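Local coordinates for putative hydrolase (Acinetobacter sp. NBRC 100985, PDB 4XUK), which probably hydrolyses organophosphate triesters and lactones with a pair of zinc ions, as a member of the metallo-beta-lactamase superfamily, at residues G217-S222 with L248-N253; A60-I65 with S94-E99. The protein carries 2 engineered substitutions. All coordinates share one frame; numbering follows the deposited sequence.

Interaction 1: G217-S222 with L248-N253; sequences GDIVHS and LKQFAN. With ZN (zinc ion), chain D; ZN (zinc ion), chain C.
The ring of F251 reaches from the helix into the loop 217-222 and meets V220 and I219 with its far end, both coming at it obliquely. At the tip, F251 CZ lies 3.8 Å from V220 CB, and the two methyl groups of V220 pack round the same carbon, with V220 CG1 at 4.0 Å from F251 CZ. The V220 side chain lies roughly perpendicular to that of F251. One carbon further round the ring, F251 CE1 touches I219 CD1 at 4.1 Å; here the two side chains run past one another in opposite directions. I219 holds CG1 between its backbone N and carbonyl carbon (chi1 62°), and the extended chi2 then carries I219 CD1 out to the helix, where it also reaches Q250 CB at 4.0 Å. Q250 gives little more than this CB, because its chain bends at chi2 and leads the amide away.

The loop follows strand 211-215 of the second sheet in the metallo-beta-lactamase fold, and it carries D218, the aspartate shared by the two metals. D218 OD2 bridges them, 2.1 Å from the zinc ion of chain C and 2.4 Å from that of chain D. H108, H110 and H197 complete one metal's protein ligands, D112, H113 and H265 the other's. The apolar contact thus begins one residue beyond the bridging ligand and joins its loop to helix 240-257. R247 of that helix adds a polar tie through NE to the carbonyl O of I219, while T246 and F254 also touch the I219 side chain.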
ATOM      1  N   GLY A 217      -9.933   5.528  14.650  1.00 15.91           N
ATOM      2  CA  GLY A 217     -11.315   5.723  14.257  1.00 16.83           C
ATOM      3  C   GLY A 217     -11.434   6.836  13.227  1.00 18.24           C
ATOM      4  O   GLY A 217     -10.532   7.040  12.403  1.00 18.96           O
ATOM      5  N   ASP A 218     -12.542   7.563  13.274  1.00 18.86           N
ATOM      6  CA  ASP A 218     -12.875   8.521  12.228  1.00 19.45           C
ATOM      7  C   ASP A 218     -12.507   9.970  12.545  1.00 18.00           C
ATOM      8  O   ASP A 218     -13.297  10.878  12.301  1.00 19.21           O
ATOM      9  CB  ASP A 218     -14.364   8.445  11.917  1.00 21.54           C
ATOM     10  CG  ASP A 218     -14.720   7.248  11.074  1.00 19.54           C
ATOM     11  OD1 ASP A 218     -13.894   6.313  10.958  1.00 15.42           O
ATOM     12  OD2 ASP A 218     -15.815   7.259  10.501  1.00 17.31           O
ATOM     13  N   ILE A 219     -11.306  10.190  13.063  1.00 17.31           N
ATOM     14  CA  ILE A 219     -10.813  11.551  13.231  1.00 14.74           C
ATOM     15  C   ILE A 219     -10.261  12.051  11.896  1.00 18.21           C
ATOM     16  O   ILE A 219      -9.787  13.183  11.793  1.00 18.44           O
ATOM     17  CB  ILE A 219      -9.722  11.623  14.297  1.00 17.83           C
ATOM     18  CG1 ILE A 219      -8.520  10.768  13.883  1.00 19.85           C
ATOM     19  CG2 ILE A 219     -10.271  11.149  15.646  1.00 18.93           C
ATOM     20  CD1 ILE A 219      -7.335  10.898  14.817  1.00 19.58           C
ATOM     21  N   VAL A 220     -10.323  11.197  10.871  1.00 16.53           N
ATOM     22  CA  VAL A 220      -9.912  11.590   9.525  1.00 13.77           C
ATOM     23  C   VAL A 220     -10.530  10.683   8.452  1.00 18.30           C
ATOM     24  O   VAL A 220     -10.753   9.479   8.692  1.00 17.74           O
ATOM     25  CB  VAL A 220      -8.357  11.669   9.413  1.00 17.73           C
ATOM     26  CG1 VAL A 220      -7.735  10.280   9.249  1.00 15.72           C
ATOM     27  CG2 VAL A 220      -7.962  12.574   8.267  1.00 19.35           C
ATOM     28  N   HIS A 221     -10.804  11.248   7.276  1.00 16.38           N
ATOM     29  CA  HIS A 221     -11.480  10.511   6.209  1.00 16.44           C
ATOM     30  C   HIS A 221     -10.713  10.465   4.890  1.00 17.40           C
ATOM     31  O   HIS A 221     -11.254  10.037   3.871  1.00 18.96           O
ATOM     32  CB  HIS A 221     -12.866  11.099   5.953  1.00 16.67           C
ATOM     33  CG  HIS A 221     -13.872  10.733   6.993  1.00 19.51           C
ATOM     34  ND1 HIS A 221     -13.790  11.182   8.292  1.00 20.05           N
ATOM     35  CD2 HIS A 221     -14.964   9.933   6.938  1.00 18.59           C
ATOM     36  CE1 HIS A 221     -14.797  10.687   8.991  1.00 17.66           C
ATOM     37  NE2 HIS A 221     -15.519   9.924   8.193  1.00 18.97           N
ATOM     38  N   SER A 222      -9.457  10.896   4.899  1.00 17.62           N
ATOM     39  CA  SER A 222      -8.701  10.997   3.654  1.00 15.96           C
ATOM     40  C   SER A 222      -7.220  11.089   3.969  1.00 17.12           C
ATOM     41  O   SER A 222      -6.855  11.638   5.010  1.00 16.52           O
ATOM     42  CB  SER A 222      -9.159  12.249   2.885  1.00 21.31           C
ATOM     43  OG  SER A 222      -8.958  13.434   3.651  1.00 19.37           O
ATOM     44  N   LEU A 248      -6.444  17.937  14.890  1.00 20.10           N
ATOM     45  CA  LEU A 248      -5.260  18.710  15.032  1.00 23.88           C
ATOM     46  C   LEU A 248      -4.469  18.337  16.277  1.00 22.63           C
ATOM     47  O   LEU A 248      -3.302  18.249  16.260  1.00 22.78           O
ATOM     48  CB  LEU A 248      -5.614  20.167  15.028  1.00 23.18           C
ATOM     49  CG  LEU A 248      -6.120  20.767  13.735  1.00 26.88           C
ATOM     50  CD1 LEU A 248      -6.547  22.191  14.013  1.00 28.66           C
ATOM     51  CD2 LEU A 248      -5.083  20.692  12.641  1.00 30.54           C
ATOM     52  N   LYS A 249      -5.157  18.096  17.361  1.00 23.12           N
ATOM     53  CA  LYS A 249      -4.486  17.634  18.575  1.00 25.44           C
ATOM     54  C   LYS A 249      -3.814  16.280  18.382  1.00 23.18           C
ATOM     55  O   LYS A 249      -2.664  16.081  18.788  1.00 20.80           O
ATOM     56  CB  LYS A 249      -5.471  17.539  19.741  1.00 28.51           C
ATOM     57  CG  LYS A 249      -4.822  17.860  21.070  1.00 33.92           C
ATOM     58  CD  LYS A 249      -4.916  16.722  22.032  1.00 37.85           C
ATOM     59  CE  LYS A 249      -6.354  16.451  22.403  1.00 34.93           C
ATOM     60  NZ  LYS A 249      -6.421  15.417  23.467  1.00 39.17           N
ATOM     61  N   GLN A 250      -4.534  15.335  17.784  1.00 23.74           N
ATOM     62  CA  GLN A 250      -4.008  13.982  17.677  1.00 19.61           C
ATOM     63  C   GLN A 250      -2.889  13.888  16.640  1.00 18.31           C
ATOM     64  O   GLN A 250      -1.899  13.206  16.875  1.00 20.43           O
ATOM     65  CB  GLN A 250      -5.132  12.977  17.386  1.00 20.56           C
ATOM     66  CG  GLN A 250      -6.174  12.889  18.511  1.00 21.54           C
ATOM     67  CD  GLN A 250      -5.564  12.499  19.854  1.00 29.96           C
ATOM     68  OE1 GLN A 250      -5.951  13.015  20.904  1.00 30.60           O
ATOM     69  NE2 GLN A 250      -4.608  11.586  19.822  1.00 26.31           N
ATOM     70  N   PHE A 251      -3.039  14.572  15.508  1.00 17.54           N
ATOM     71  CA  PHE A 251      -2.016  14.529  14.460  1.00 19.59           C
ATOM     72  C   PHE A 251      -0.720  15.162  14.951  1.00 21.00           C
ATOM     73  O   PHE A 251       0.375  14.720  14.599  1.00 19.77           O
ATOM     74  CB  PHE A 251      -2.499  15.237  13.185  1.00 19.50           C
ATOM     75  CG  PHE A 251      -3.365  14.378  12.299  1.00 18.25           C
ATOM     76  CD1 PHE A 251      -3.990  13.236  12.794  1.00 18.58           C
ATOM     77  CD2 PHE A 251      -3.548  14.719  10.965  1.00 17.90           C
ATOM     78  CE1 PHE A 251      -4.793  12.451  11.964  1.00 21.00           C
ATOM     79  CE2 PHE A 251      -4.333  13.943  10.132  1.00 16.98           C
ATOM     80  CZ  PHE A 251      -4.962  12.813  10.631  1.00 19.08           C
ATOM     81  N   ALA A 252      -0.854  16.209  15.757  1.00 20.15           N
ATOM     82  CA  ALA A 252       0.312  16.840  16.357  1.00 23.11           C
ATOM     83  C   ALA A 252       1.024  15.816  17.229  1.00 24.33           C
ATOM     84  O   ALA A 252       2.214  15.589  17.068  1.00 22.86           O
ATOM     85  CB  ALA A 252      -0.100  18.062  17.164  1.00 24.24           C
ATOM     86  N   ASN A 253       0.284  15.184  18.136  1.00 22.44           N
ATOM     87  CA  ASN A 253       0.822  14.116  18.969  1.00 21.63           C
ATOM     88  C   ASN A 253       1.496  13.013  18.144  1.00 23.30           C
ATOM     89  O   ASN A 253       2.625  12.616  18.449  1.00 25.61           O
ATOM     90  CB  ASN A 253      -0.301  13.552  19.862  1.00 22.99           C
ATOM     91  CG  ASN A 253       0.045  12.200  20.486  1.00 27.69           C
ATOM     92  OD1 ASN A 253       1.196  11.920  20.820  1.00 26.09           O
ATOM     93  ND2 ASN A 253      -0.970  11.357  20.653  1.00 30.54           N
TER
HETATM   94 ZN    ZN D 402     -18.071   7.761  11.259  1.00 20.00          ZN
HETATM   95 ZN    ZN C 401     -16.737   5.744   9.314  1.00 20.00          ZN

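Interaction 2: A60-I65 with S94-E99; sequences AFLVNI and SGYQPE
A Schellman motif ends helix 87-93, with G95 at positive phi, and the residue that follows, Y96, turns its side chain back onto strand 54-64 of the first sheet of the metallo-beta-lactamase fold. The contact has an apolar half and a polar half, both made by the tyrosine. Near the root of the ring, L62 CD1 lies 3.6 Å from Y96 CD2 and 3.9 Å from Y96 CG, approaching obliquely, with leucine and tyrosine pointing opposite ways as they overlap. At the other end of the ring, N64 ND2 donates to Y96 OH over 3.0 Å, nearly straight at 165°. The hydroxyl lies in the amide plane of N64, and ND2 meets the ring rim roughly level with it, although amide and ring planes are turned 74° apart. With its CG anti to the backbone N (chi1 -180°), N64 extends toward the tyrosine and also brings its CB within 3.4 Å of Y96 OH.

Both polar groups have further partners: the hydroxyl is hydrogen-bonded to Q15 OE1 as well, and N64 OD1 takes the backbone N-H of G66. The amide is therefore held at both its oxygen and its nitrogen, which should fix its rotation. K1 of the second subunit makes a cation-pi contact with the Y96 ring. L62 and N64, two residues apart on the strand, present their side chains on the same side, whereas V63 between them points away.

Y96 and L62 both pack on L91 of helix 87-93, on T17 of strand 14-26 and on L69 of strand 69-72, so the loop closes over a patch spanning three neighbouring antiparallel strands.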
ATOM      1  N   ALA A  60     -11.473  -2.451   9.069  1.00 15.61           N
ATOM      2  CA  ALA A  60     -11.573  -2.837  10.479  1.00 17.63           C
ATOM      3  C   ALA A  60     -10.264  -3.529  10.844  1.00 19.33           C
ATOM      4  O   ALA A  60      -9.495  -3.899   9.945  1.00 18.08           O
ATOM      5  CB  ALA A  60     -12.737  -3.775  10.698  1.00 15.79           C
ATOM      6  N   PHE A  61     -10.012  -3.729  12.139  1.00 16.94           N
ATOM      7  CA  PHE A  61      -8.749  -4.337  12.579  1.00 17.84           C
ATOM      8  C   PHE A  61      -8.927  -5.423  13.629  1.00 18.57           C
ATOM      9  O   PHE A  61      -9.643  -5.230  14.623  1.00 17.85           O
ATOM     10  CB  PHE A  61      -7.786  -3.251  13.100  1.00 19.38           C
ATOM     11  CG  PHE A  61      -7.545  -2.153  12.108  1.00 18.64           C
ATOM     12  CD1 PHE A  61      -6.605  -2.308  11.102  1.00 15.67           C
ATOM     13  CD2 PHE A  61      -8.308  -0.991  12.142  1.00 16.68           C
ATOM     14  CE1 PHE A  61      -6.401  -1.310  10.156  1.00 15.79           C
ATOM     15  CE2 PHE A  61      -8.112   0.004  11.215  1.00 18.07           C
ATOM     16  CZ  PHE A  61      -7.159  -0.156  10.207  1.00 18.38           C
ATOM     17  N   LEU A  62      -8.264  -6.558  13.393  1.00 18.21           N
ATOM     18  CA  LEU A  62      -8.178  -7.667  14.350  1.00 18.37           C
ATOM     19  C   LEU A  62      -6.861  -7.569  15.100  1.00 20.67           C
ATOM     20  O   LEU A  62      -5.810  -7.373  14.484  1.00 24.01           O
ATOM     21  CB  LEU A  62      -8.199  -9.014  13.621  1.00 19.61           C
ATOM     22  CG  LEU A  62      -9.490  -9.806  13.455  1.00 26.35           C
ATOM     23  CD1 LEU A  62      -9.152 -11.127  12.765  1.00 23.06           C
ATOM     24  CD2 LEU A  62     -10.213 -10.054  14.796  1.00 17.77           C
ATOM     25  N   VAL A  63      -6.906  -7.719  16.418  1.00 17.13           N
ATOM     26  CA  VAL A  63      -5.693  -7.654  17.227  1.00 19.11           C
ATOM     27  C   VAL A  63      -5.552  -8.937  18.043  1.00 20.30           C
ATOM     28  O   VAL A  63      -6.347  -9.209  18.957  1.00 19.82           O
ATOM     29  CB  VAL A  63      -5.718  -6.448  18.181  1.00 18.45           C
ATOM     30  CG1 VAL A  63      -4.374  -6.290  18.890  1.00 18.43           C
ATOM     31  CG2 VAL A  63      -6.069  -5.165  17.413  1.00 17.65           C
ATOM     32  N   ASN A  64      -4.540  -9.721  17.705  1.00 20.27           N
ATOM     33  CA  ASN A  64      -4.226 -10.943  18.433  1.00 22.75           C
ATOM     34  C   ASN A  64      -3.176 -10.618  19.498  1.00 23.77           C
ATOM     35  O   ASN A  64      -1.998 -10.424  19.180  1.00 21.93           O
ATOM     36  CB  ASN A  64      -3.706 -11.992  17.444  1.00 22.26           C
ATOM     37  CG  ASN A  64      -3.350 -13.318  18.103  1.00 22.85           C
ATOM     38  OD1 ASN A  64      -3.228 -13.415  19.325  1.00 25.56           O
ATOM     39  ND2 ASN A  64      -3.166 -14.346  17.282  1.00 23.02           N
ATOM     40  N   ILE A  65      -3.598 -10.543  20.757  1.00 21.29           N
ATOM     41  CA  ILE A  65      -2.650 -10.239  21.829  1.00 30.15           C
ATOM     42  C   ILE A  65      -2.184 -11.498  22.567  1.00 29.03           C
ATOM     43  O   ILE A  65      -1.606 -11.406  23.649  1.00 32.15           O
ATOM     44  CB  ILE A  65      -3.208  -9.216  22.841  1.00 26.30           C
ATOM     45  CG1 ILE A  65      -4.430  -9.781  23.562  1.00 29.62           C
ATOM     46  CG2 ILE A  65      -3.560  -7.899  22.145  1.00 26.37           C
ATOM     47  CD1 ILE A  65      -4.891  -8.915  24.720  1.00 31.80           C
ATOM     48  N   SER A  94      -8.200 -14.526   6.111  1.00 16.96           N
ATOM     49  CA  SER A  94      -6.936 -14.290   6.797  1.00 16.74           C
ATOM     50  C   SER A  94      -6.522 -15.495   7.631  1.00 22.74           C
ATOM     51  O   SER A  94      -5.370 -15.583   8.068  1.00 23.98           O
ATOM     52  CB  SER A  94      -7.041 -13.070   7.709  1.00 17.48           C
ATOM     53  OG  SER A  94      -7.699 -13.418   8.915  1.00 20.18           O
ATOM     54  N   GLY A  95      -7.459 -16.412   7.874  1.00 25.39           N
ATOM     55  CA  GLY A  95      -7.158 -17.613   8.640  1.00 23.92           C
ATOM     56  C   GLY A  95      -7.815 -17.668  10.011  1.00 28.22           C
ATOM     57  O   GLY A  95      -7.788 -18.713  10.670  1.00 24.90           O
ATOM     58  N   TYR A  96      -8.395 -16.554  10.455  1.00 21.97           N
ATOM     59  CA  TYR A  96      -9.069 -16.531  11.751  1.00 22.73           C
ATOM     60  C   TYR A  96     -10.526 -16.997  11.655  1.00 22.50           C
ATOM     61  O   TYR A  96     -11.061 -17.150  10.558  1.00 21.92           O
ATOM     62  CB  TYR A  96      -8.994 -15.134  12.389  1.00 24.11           C
ATOM     63  CG  TYR A  96      -7.623 -14.755  12.935  1.00 23.39           C
ATOM     64  CD1 TYR A  96      -7.169 -15.275  14.144  1.00 21.94           C
ATOM     65  CD2 TYR A  96      -6.793 -13.856  12.253  1.00 24.14           C
ATOM     66  CE1 TYR A  96      -5.929 -14.933  14.655  1.00 24.35           C
ATOM     67  CE2 TYR A  96      -5.551 -13.500  12.764  1.00 21.73           C
ATOM     68  CZ  TYR A  96      -5.128 -14.050  13.965  1.00 22.54           C
ATOM     69  OH  TYR A  96      -3.899 -13.714  14.494  1.00 24.27           O
ATOM     70  N   GLN A  97     -11.154 -17.231  12.808  1.00 21.49           N
ATOM     71  CA  GLN A  97     -12.559 -17.645  12.864  1.00 24.33           C
ATOM     72  C   GLN A  97     -13.345 -16.663  13.708  1.00 19.50           C
ATOM     73  O   GLN A  97     -12.837 -16.163  14.711  1.00 18.99           O
ATOM     74  CB  GLN A  97     -12.693 -19.014  13.518  1.00 27.01           C
ATOM     75  CG  GLN A  97     -11.524 -19.936  13.273  1.00 30.19           C
ATOM     76  CD  GLN A  97     -11.802 -20.891  12.159  1.00 38.59           C
ATOM     77  OE1 GLN A  97     -12.413 -20.523  11.151  1.00 39.65           O
ATOM     78  NE2 GLN A  97     -11.370 -22.135  12.327  1.00 50.68           N
ATOM     79  N   PRO A  98     -14.600 -16.398  13.320  1.00 22.59           N
ATOM     80  CA  PRO A  98     -15.392 -15.440  14.100  1.00 18.85           C
ATOM     81  C   PRO A  98     -15.594 -15.877  15.560  1.00 19.53           C
ATOM     82  O   PRO A  98     -15.725 -15.009  16.420  1.00 20.41           O
ATOM     83  CB  PRO A  98     -16.730 -15.382  13.343  1.00 21.13           C
ATOM     84  CG  PRO A  98     -16.722 -16.555  12.390  1.00 22.09           C
ATOM     85  CD  PRO A  98     -15.289 -16.841  12.094  1.00 23.15           C
ATOM     86  N   GLU A  99     -15.615 -17.182  15.834  1.00 20.67           N
ATOM     87  CA  GLU A  99     -15.776 -17.664  17.213  1.00 22.26           C
ATOM     88  C   GLU A  99     -14.578 -17.322  18.102  1.00 20.78           C
ATOM     89  O   GLU A  99     -14.683 -17.366  19.329  1.00 20.78           O
ATOM     90  CB  GLU A  99     -16.014 -19.177  17.238  1.00 22.81           C
ATOM     91  CG  GLU A  99     -17.343 -19.618  16.640  1.00 22.42           C
ATOM     92  CD  GLU A  99     -17.278 -19.823  15.138  1.00 24.55           C
ATOM     93  OE1 GLU A  99     -16.242 -19.477  14.518  1.00 20.97           O
ATOM     94  OE2 GLU A  99     -18.267 -20.341  14.575  1.00 23.18           O
TER

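How the interactions relate
The two contacts lie on opposite sides of the chain's centre, about 25 Å apart between their own centres, and do not touch. They share no helix or strand: interaction 1 joins a loop after strand 211-215 of the second sheet to helix 240-257, whereas interaction 2 joins a strand of the first sheet to the loop after helix 87-93. The former is fully buried and apolar across its segments, in a loop that also carries a zinc ligand. The latter lies farther from the centre, has a partly exposed asparagine, and combines packing with a hydrogen bond beside the second subunit. In each, one aromatic side chain meets two residues of the other segment.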